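Side-chain contacts in putative ATP binding component of ABC-transporter (Escherichia coli, PDB 2R5O), which probably acts as the ATP-binding subunit of an ABC transporter exporting O-antigen polysaccharide, this chain being its C-terminal, carbohydrate-binding domain of immunoglobulin fold: residues 26-31 and 40-45; 32-37 and 60-65; 51-56 and 162-167. One frame throughout, in Å; residues are numbered along the deposited sequence.

Contact 1 (26-31 and 40-45). With NA (sodium ion), chain F.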
# COMPACT_ATOMS: atom_id res chain seq x y z
N ILE A 26 -8.23 -12.88 -32.65
CA ILE A 26 -9.30 -12.12 -31.98
C ILE A 26 -10.26 -12.96 -31.15
O ILE A 26 -11.24 -12.43 -30.64
CB ILE A 26 -10.11 -11.24 -32.97
CG1 ILE A 26 -10.90 -12.09 -33.97
CG2 ILE A 26 -9.19 -10.26 -33.69
CD1 ILE A 26 -12.03 -11.33 -34.64
N GLU A 27 -9.98 -14.26 -30.99
CA GLU A 27 -10.84 -15.15 -30.20
C GLU A 27 -10.77 -14.74 -28.73
O GLU A 27 -9.71 -14.36 -28.25
CB GLU A 27 -10.36 -16.60 -30.32
CG GLU A 27 -11.23 -17.64 -29.63
CD GLU A 27 -10.64 -19.05 -29.71
OE1 GLU A 27 -11.17 -19.94 -29.02
OE2 GLU A 27 -9.66 -19.27 -30.46
N ASP A 28 -11.90 -14.81 -28.04
CA ASP A 28 -11.96 -14.45 -26.61
C ASP A 28 -11.50 -15.65 -25.80
O ASP A 28 -12.29 -16.55 -25.48
CB ASP A 28 -13.39 -13.98 -26.27
CG ASP A 28 -13.51 -13.43 -24.88
OD1 ASP A 28 -12.60 -13.61 -24.05
OD2 ASP A 28 -14.54 -12.79 -24.60
N VAL A 29 -10.19 -15.70 -25.52
CA VAL A 29 -9.57 -16.81 -24.79
C VAL A 29 -9.23 -16.45 -23.33
O VAL A 29 -8.59 -17.23 -22.63
CB VAL A 29 -8.31 -17.31 -25.53
CG1 VAL A 29 -8.68 -17.80 -26.92
CG2 VAL A 29 -7.24 -16.26 -25.62
N TYR A 30 -9.69 -15.30 -22.88
CA TYR A 30 -9.45 -14.80 -21.53
C TYR A 30 -9.74 -15.87 -20.47
O TYR A 30 -8.96 -16.07 -19.53
CB TYR A 30 -10.33 -13.57 -21.35
CG TYR A 30 -10.10 -12.65 -20.18
CD1 TYR A 30 -9.52 -11.39 -20.36
CD2 TYR A 30 -10.53 -12.99 -18.90
CE1 TYR A 30 -9.39 -10.51 -19.32
CE2 TYR A 30 -10.39 -12.10 -17.84
CZ TYR A 30 -9.83 -10.85 -18.06
OH TYR A 30 -9.73 -9.93 -17.04
N HIS A 31 -10.87 -16.55 -20.65
CA HIS A 31 -11.35 -17.52 -19.68
C HIS A 31 -10.45 -18.76 -19.57
O HIS A 31 -10.61 -19.54 -18.63
CB HIS A 31 -12.78 -17.95 -20.02
CG HIS A 31 -12.88 -18.83 -21.22
ND1 HIS A 31 -12.96 -18.37 -22.52
CD2 HIS A 31 -12.87 -20.17 -21.30
CE1 HIS A 31 -13.02 -19.40 -23.34
NE2 HIS A 31 -12.96 -20.51 -22.63
N GLU A 40 -16.23 -14.16 -12.26
CA GLU A 40 -16.21 -12.82 -12.84
C GLU A 40 -17.59 -12.23 -13.04
O GLU A 40 -18.54 -12.95 -13.34
CB GLU A 40 -15.57 -12.96 -14.22
CG GLU A 40 -15.95 -11.94 -15.24
CD GLU A 40 -15.26 -12.09 -16.58
OE1 GLU A 40 -15.24 -13.19 -17.18
OE2 GLU A 40 -14.82 -11.06 -17.11
N TYR A 41 -17.68 -10.92 -12.91
CA TYR A 41 -18.88 -10.20 -13.33
C TYR A 41 -18.52 -9.30 -14.51
O TYR A 41 -17.98 -8.21 -14.32
CB TYR A 41 -19.48 -9.42 -12.16
CG TYR A 41 -20.68 -8.56 -12.52
CD1 TYR A 41 -21.49 -8.79 -13.64
CD2 TYR A 41 -21.03 -7.50 -11.71
CE1 TYR A 41 -22.59 -7.99 -13.93
CE2 TYR A 41 -22.10 -6.68 -12.01
CZ TYR A 41 -22.87 -6.93 -13.12
OH TYR A 41 -23.94 -6.11 -13.40
N ARG A 42 -18.77 -9.77 -15.72
CA ARG A 42 -18.47 -9.06 -16.93
C ARG A 42 -19.65 -8.19 -17.32
O ARG A 42 -20.79 -8.66 -17.30
CB ARG A 42 -18.12 -10.05 -18.03
CG ARG A 42 -17.60 -9.41 -19.29
CD ARG A 42 -17.28 -10.43 -20.35
NE ARG A 42 -16.54 -9.86 -21.46
CZ ARG A 42 -16.06 -10.59 -22.46
NH1 ARG A 42 -16.30 -11.89 -22.47
NH2 ARG A 42 -15.30 -10.04 -23.40
N TRP A 43 -19.39 -6.94 -17.64
CA TRP A 43 -20.43 -5.99 -18.00
C TRP A 43 -19.86 -4.98 -18.97
O TRP A 43 -18.64 -4.88 -19.18
CB TRP A 43 -21.05 -5.33 -16.75
CG TRP A 43 -20.10 -4.47 -15.99
CD1 TRP A 43 -19.11 -4.85 -15.13
CD2 TRP A 43 -20.06 -3.03 -16.05
NE1 TRP A 43 -18.45 -3.73 -14.65
CE2 TRP A 43 -19.02 -2.61 -15.20
CE3 TRP A 43 -20.84 -2.07 -16.71
CZ2 TRP A 43 -18.70 -1.25 -15.03
CZ3 TRP A 43 -20.50 -0.72 -16.55
CH2 TRP A 43 -19.47 -0.34 -15.70
N GLY A 44 -20.73 -4.16 -19.54
CA GLY A 44 -20.29 -3.12 -20.47
C GLY A 44 -21.30 -2.88 -21.56
O GLY A 44 -22.19 -3.68 -21.79
N GLN A 45 -21.12 -1.79 -22.29
CA GLN A 45 -22.01 -1.44 -23.39
C GLN A 45 -21.64 -2.12 -24.68
O GLN A 45 -22.46 -2.09 -25.62
CB GLN A 45 -22.03 0.08 -23.60
CG GLN A 45 -22.71 0.81 -22.46
CD GLN A 45 -23.13 2.22 -22.84
OE1 GLN A 45 -23.32 2.53 -24.01
NE2 GLN A 45 -23.26 3.07 -21.85
NA NA F . -24.74 -6.23 -15.82
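Asp-28 and Arg-42 approach each other from opposite directions, and a single carboxylate oxygen takes both ends of the guanidinium. Arg-42 NH1 reaches Asp-28 OD2 at 2.9 Å with an N-H...O angle of 149°, arriving on the syn lone pair. Arg-42 NH2 binds the same OD2 at 3.1 Å, also from the syn side but well out of the carboxylate plane, and its bond is more bent. Seen from the arginine, OD2 lies at the guanidinium edge, almost in its plane, whereas the two flat groups stand nearly perpendicular, 87° apart. This fork on one oxygen thus differs from the familiar coplanar pair of parallel bonds, which would use both carboxylate oxygens. Arg-42 can span the gap because its chain runs fully extended from CG to NE.

The arginine stands on strand 41-43, which pairs antiparallel with strand 153-169 of the immunoglobulin-like sandwich, while Asp-28 belongs to the loop leading up to that strand. The salt bridge therefore pins an irregular N-terminal stretch to a sheet. Both charges have further partners on the neighbouring strand: Arg-42 NH2 forms a salt bridge with Asp-158, and Asp-28 OD1 does so with Arg-160. Acids and bases alternate in this network, which probably offsets the closeness of the two arginines.

Farther out, the aromatic ring of Tyr-30 makes a cation-pi contact with Arg-160 and packs on Ile-164. On strand 41-43 the neighbours of Arg-42 are turned elsewhere. Tyr-41 OH binds a sodium ion at 2.5 Å, and the Trp-43 ring has the carbonyl oxygen of Tyr-41 in its plane, against its edge.

Contact 2 (32-37 and 60-65)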
# COMPACT_ATOMS: atom_id res chain seq x y z
N THR A 32 -9.51 -18.93 -20.51
CA THR A 32 -8.63 -20.11 -20.49
C THR A 32 -7.33 -19.92 -19.72
O THR A 32 -6.56 -20.87 -19.60
CB THR A 32 -8.22 -20.54 -21.92
OG1 THR A 32 -7.29 -19.59 -22.47
CG2 THR A 32 -9.45 -20.69 -22.84
N ARG A 33 -7.07 -18.71 -19.24
CA ARG A 33 -5.75 -18.38 -18.69
C ARG A 33 -5.62 -18.69 -17.19
O ARG A 33 -6.61 -18.75 -16.47
CB ARG A 33 -5.43 -16.90 -18.92
CG ARG A 33 -5.39 -16.49 -20.37
CD ARG A 33 -4.47 -17.39 -21.20
NE ARG A 33 -4.36 -16.88 -22.54
CZ ARG A 33 -3.77 -17.53 -23.54
NH1 ARG A 33 -3.25 -18.74 -23.34
NH2 ARG A 33 -3.71 -16.99 -24.74
N PRO A 34 -4.40 -18.88 -16.71
CA PRO A 34 -4.20 -19.13 -15.30
C PRO A 34 -4.73 -17.97 -14.45
O PRO A 34 -4.49 -16.81 -14.76
CB PRO A 34 -2.67 -19.23 -15.19
CG PRO A 34 -2.23 -19.72 -16.52
CD PRO A 34 -3.13 -18.95 -17.46
N GLY A 35 -5.42 -18.32 -13.37
CA GLY A 35 -5.98 -17.35 -12.46
C GLY A 35 -7.37 -16.86 -12.84
O GLY A 35 -7.98 -16.13 -12.07
N TYR A 36 -7.89 -17.23 -14.01
CA TYR A 36 -9.21 -16.75 -14.39
C TYR A 36 -10.25 -17.24 -13.40
O TYR A 36 -10.24 -18.39 -12.97
CB TYR A 36 -9.58 -17.24 -15.79
CG TYR A 36 -11.01 -16.90 -16.12
CD1 TYR A 36 -11.36 -15.60 -16.46
CD2 TYR A 36 -12.01 -17.86 -16.10
CE1 TYR A 36 -12.67 -15.24 -16.71
CE2 TYR A 36 -13.33 -17.53 -16.37
CZ TYR A 36 -13.65 -16.22 -16.67
OH TYR A 36 -14.97 -15.91 -16.92
N ARG A 37 -11.18 -16.35 -13.05
CA ARG A 37 -12.27 -16.67 -12.14
C ARG A 37 -13.58 -16.81 -12.90
O ARG A 37 -14.09 -15.81 -13.42
CB ARG A 37 -12.43 -15.55 -11.12
CG ARG A 37 -11.24 -15.35 -10.25
CD ARG A 37 -11.49 -14.31 -9.19
NE ARG A 37 -12.31 -14.83 -8.10
CZ ARG A 37 -13.51 -14.38 -7.74
NH1 ARG A 37 -14.12 -13.40 -8.38
NH2 ARG A 37 -14.11 -14.97 -6.70
N VAL A 60 9.06 -14.32 -15.48
CA VAL A 60 8.31 -15.56 -15.39
C VAL A 60 6.89 -15.28 -15.84
O VAL A 60 6.21 -14.41 -15.32
CB VAL A 60 8.29 -16.12 -13.95
CG1 VAL A 60 7.45 -17.39 -13.86
CG2 VAL A 60 9.69 -16.34 -13.45
N ASP A 61 6.43 -16.04 -16.83
CA ASP A 61 5.06 -15.96 -17.31
C ASP A 61 4.10 -16.72 -16.40
O ASP A 61 4.37 -17.86 -16.01
CB ASP A 61 5.00 -16.51 -18.73
CG ASP A 61 5.82 -15.69 -19.69
OD1 ASP A 61 5.58 -14.47 -19.82
OD2 ASP A 61 6.71 -16.28 -20.33
N PHE A 62 2.98 -16.11 -16.05
CA PHE A 62 1.95 -16.72 -15.22
C PHE A 62 2.57 -17.46 -14.04
O PHE A 62 2.32 -18.63 -13.85
CB PHE A 62 1.02 -17.63 -16.03
CG PHE A 62 0.11 -16.90 -17.00
CD1 PHE A 62 -0.83 -15.98 -16.53
CD2 PHE A 62 0.17 -17.16 -18.37
CE1 PHE A 62 -1.68 -15.34 -17.42
CE2 PHE A 62 -0.70 -16.52 -19.25
CZ PHE A 62 -1.60 -15.60 -18.75
N PRO A 63 3.34 -16.75 -13.20
CA PRO A 63 3.88 -17.40 -12.01
C PRO A 63 2.72 -17.83 -11.09
O PRO A 63 1.63 -17.24 -11.14
CB PRO A 63 4.71 -16.29 -11.38
CG PRO A 63 4.03 -15.03 -11.81
CD PRO A 63 3.64 -15.30 -13.24
N PRO A 64 2.91 -18.83 -10.23
CA PRO A 64 1.81 -19.28 -9.39
C PRO A 64 1.45 -18.31 -8.28
O PRO A 64 0.37 -18.38 -7.70
CB PRO A 64 2.35 -20.60 -8.81
CG PRO A 64 3.84 -20.41 -8.78
CD PRO A 64 4.11 -19.67 -10.07
N SER A 65 2.35 -17.40 -7.95
CA SER A 65 2.06 -16.29 -7.05
C SER A 65 2.95 -15.13 -7.41
O SER A 65 3.87 -15.29 -8.19
CB SER A 65 2.26 -16.70 -5.60
OG SER A 65 3.63 -16.98 -5.33
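A type II beta turn from Arg-33 to Tyr-36 presents its corner proline, Pro-34, to Phe-62, which follows the short edge strand 60-61. The turn is closed by the backbone bond from Tyr-36 N to Arg-33 O, 3.2 Å, with Pro-34 and Gly-35 as its two central residues. Pro-34 lies on the face of the phenyl ring: its CD stands 3.6 Å from the centroid of the Phe-62 ring, only 1° off the ring normal, a nearly ideal CH-pi contact. Pro-34 CG sits closer to the root of the ring, 3.7 Å from Phe-62 CG. The Phe-62 side chain points CG away from its own carbonyl carbon (chi1 -69°), which carries the ring across to the turn.

Arg-33 adds to this through its aliphatic part, CB coming obliquely to within 4.0 Å of Phe-62 CZ. Its chain then bends at the second torsion, and NE goes on to a salt bridge with Asp-52 of strand 48-57. The rings of His-54, on the same strand, and Phe-62 meet with their planes about 60° apart.

Because the CD hydrogens of proline, next to the ring nitrogen, are slightly positive, they suit the electron-rich face of phenylalanine. The pair is thus held by weak electrostatics and dispersion, at a partly exposed place where the arginine's charge is directed to another partner.

Contact 3 (51-56 and 162-167)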
# COMPACT_ATOMS: atom_id res chain seq x y z
N ILE A 51 -10.12 -9.65 -24.86
CA ILE A 51 -10.14 -11.04 -25.33
C ILE A 51 -9.02 -11.92 -24.75
O ILE A 51 -9.05 -13.12 -24.93
CB ILE A 51 -10.13 -11.10 -26.88
CG1 ILE A 51 -9.02 -10.22 -27.47
CG2 ILE A 51 -11.49 -10.68 -27.41
CD1 ILE A 51 -8.82 -10.48 -28.96
N ASP A 52 -8.06 -11.31 -24.07
CA ASP A 52 -6.97 -12.09 -23.48
C ASP A 52 -6.27 -11.24 -22.44
O ASP A 52 -6.43 -10.01 -22.41
CB ASP A 52 -5.98 -12.57 -24.56
CG ASP A 52 -5.22 -13.83 -24.18
OD1 ASP A 52 -5.41 -14.38 -23.09
OD2 ASP A 52 -4.43 -14.28 -25.04
N TYR A 53 -5.51 -11.90 -21.57
CA TYR A 53 -4.61 -11.20 -20.65
C TYR A 53 -3.36 -12.03 -20.43
O TYR A 53 -3.32 -13.23 -20.76
CB TYR A 53 -5.29 -10.90 -19.31
CG TYR A 53 -5.57 -12.10 -18.41
CD1 TYR A 53 -4.68 -12.50 -17.41
CD2 TYR A 53 -6.73 -12.82 -18.55
CE1 TYR A 53 -4.96 -13.57 -16.59
CE2 TYR A 53 -7.03 -13.90 -17.71
CZ TYR A 53 -6.13 -14.25 -16.74
OH TYR A 53 -6.45 -15.34 -15.93
N HIS A 54 -2.37 -11.37 -19.87
CA HIS A 54 -1.12 -12.02 -19.52
C HIS A 54 -0.57 -11.38 -18.26
O HIS A 54 -0.71 -10.17 -18.07
CB HIS A 54 -0.10 -11.87 -20.66
CG HIS A 54 1.07 -12.80 -20.55
ND1 HIS A 54 1.01 -14.11 -20.97
CD2 HIS A 54 2.32 -12.60 -20.06
CE1 HIS A 54 2.19 -14.68 -20.76
NE2 HIS A 54 2.99 -13.79 -20.18
N ILE A 55 0.02 -12.17 -17.38
CA ILE A 55 0.68 -11.68 -16.19
C ILE A 55 2.08 -12.23 -16.17
O ILE A 55 2.29 -13.42 -16.46
CB ILE A 55 -0.10 -12.05 -14.91
CG1 ILE A 55 -1.49 -11.39 -14.99
CG2 ILE A 55 0.65 -11.59 -13.65
CD1 ILE A 55 -2.47 -11.75 -13.86
N GLN A 56 3.05 -11.39 -15.88
CA GLN A 56 4.45 -11.80 -15.83
C GLN A 56 5.17 -11.04 -14.74
O GLN A 56 4.88 -9.87 -14.52
CB GLN A 56 5.11 -11.62 -17.19
CG GLN A 56 5.07 -10.24 -17.67
CD GLN A 56 5.40 -10.09 -19.14
OE1 GLN A 56 5.29 -11.04 -19.92
NE2 GLN A 56 5.79 -8.87 -19.54
N ASP A 162 -13.54 -8.38 -11.17
CA ASP A 162 -13.16 -9.45 -10.27
C ASP A 162 -12.99 -10.75 -11.04
O ASP A 162 -13.48 -11.82 -10.66
CB ASP A 162 -14.19 -9.64 -9.15
CG ASP A 162 -14.15 -8.54 -8.09
OD1 ASP A 162 -13.21 -7.77 -8.02
OD2 ASP A 162 -15.14 -8.50 -7.30
N SER A 163 -12.25 -10.65 -12.14
CA SER A 163 -12.14 -11.75 -13.09
C SER A 163 -10.89 -12.59 -12.97
O SER A 163 -10.83 -13.64 -13.63
CB SER A 163 -12.26 -11.21 -14.51
OG SER A 163 -11.23 -10.24 -14.78
N ILE A 164 -9.93 -12.18 -12.15
CA ILE A 164 -8.68 -12.90 -12.01
C ILE A 164 -8.32 -12.96 -10.52
O ILE A 164 -8.46 -11.94 -9.82
CB ILE A 164 -7.55 -12.23 -12.83
CG1 ILE A 164 -7.87 -12.23 -14.34
CG2 ILE A 164 -6.19 -12.88 -12.54
CD1 ILE A 164 -7.10 -11.18 -15.13
N ILE A 165 -7.91 -14.13 -10.04
CA ILE A 165 -7.41 -14.25 -8.66
C ILE A 165 -5.89 -14.15 -8.69
O ILE A 165 -5.22 -14.78 -9.53
CB ILE A 165 -7.95 -15.51 -7.92
CG1 ILE A 165 -7.49 -15.49 -6.47
CG2 ILE A 165 -7.56 -16.79 -8.64
CD1 ILE A 165 -8.31 -16.39 -5.56
N LEU A 166 -5.35 -13.34 -7.79
CA LEU A 166 -3.91 -13.19 -7.57
C LEU A 166 -3.55 -13.74 -6.20
O LEU A 166 -4.22 -13.47 -5.22
CB LEU A 166 -3.52 -11.71 -7.59
CG LEU A 166 -3.91 -10.89 -8.82
CD1 LEU A 166 -3.45 -9.45 -8.69
CD2 LEU A 166 -3.35 -11.49 -10.10
N HIS A 167 -2.45 -14.47 -6.15
CA HIS A 167 -1.88 -14.99 -4.91
C HIS A 167 -0.60 -14.26 -4.66
O HIS A 167 0.22 -14.18 -5.57
CB HIS A 167 -1.60 -16.50 -5.01
CG HIS A 167 -2.75 -17.30 -5.53
ND1 HIS A 167 -3.93 -17.44 -4.83
CD2 HIS A 167 -2.91 -17.99 -6.68
CE1 HIS A 167 -4.77 -18.19 -5.53
NE2 HIS A 167 -4.18 -18.53 -6.66
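The backbone N of Tyr-53, whose ring packs on Ile-164, donates to Asp-52 OD1 at 2.9 Å from above the carboxylate plane; Arg-33 NE forms a salt bridge with the same oxygen. That bond lies beside a classic beta bulge in which Ile-51 and Asp-52 both face Lys-77. A second bulge, Ser-163 and Ile-164 facing Leu-141, breaks the other strand.

Across the sandwich the strands run nearly parallel, 12° apart and 10.5 Å between axes, so side chains of two facing sheets fill the space between. Ile-164 lays its methyl CD1 over one face of the Tyr-53 ring, a CH-pi contact, 3.4 Å from the centroid, 7° off the normal. With chi1 at 71°, CG of Tyr-53 lies between its backbone N and carbonyl carbon, and the ring offers this face. Farther along, Ile-55 CD1 touches two residues of the facing strand, at 3.9 Å from Leu-166 CD2 and 4.1 Å from Ile-164 CG2.

Tyr-53 OH, at the far end of the ring and still beside Ile-164 CG1, is hydrogen-bonded to Pro-34 O of the N-terminal loop. A tyrosine can therefore serve this buried core: its ring gives the Ile-164 methyl a flat surface, while its one polar atom is paid for by a backbone carbonyl.

From the N terminus the chain lays down residues 26-31 and 32-37 in succession, before any strand. Contact 1 closes the first short loop when the chain reaches strand 41-43. Strand 48-57 follows with the first half of contact 3, and contact 2 closes at residues 60-65, so contacts 1 and 2 cross. Contact 3 waits for strand 153-169, more than a hundred residues on; it crosses contact 2 but opens only after contact 1 has closed. Together they fasten the N-terminal stretch to both sheets and the sheets to each other: contact 1 toward the sheet holding 153-169, contact 2 to the edge of the four-stranded sheet, contact 3 through the core.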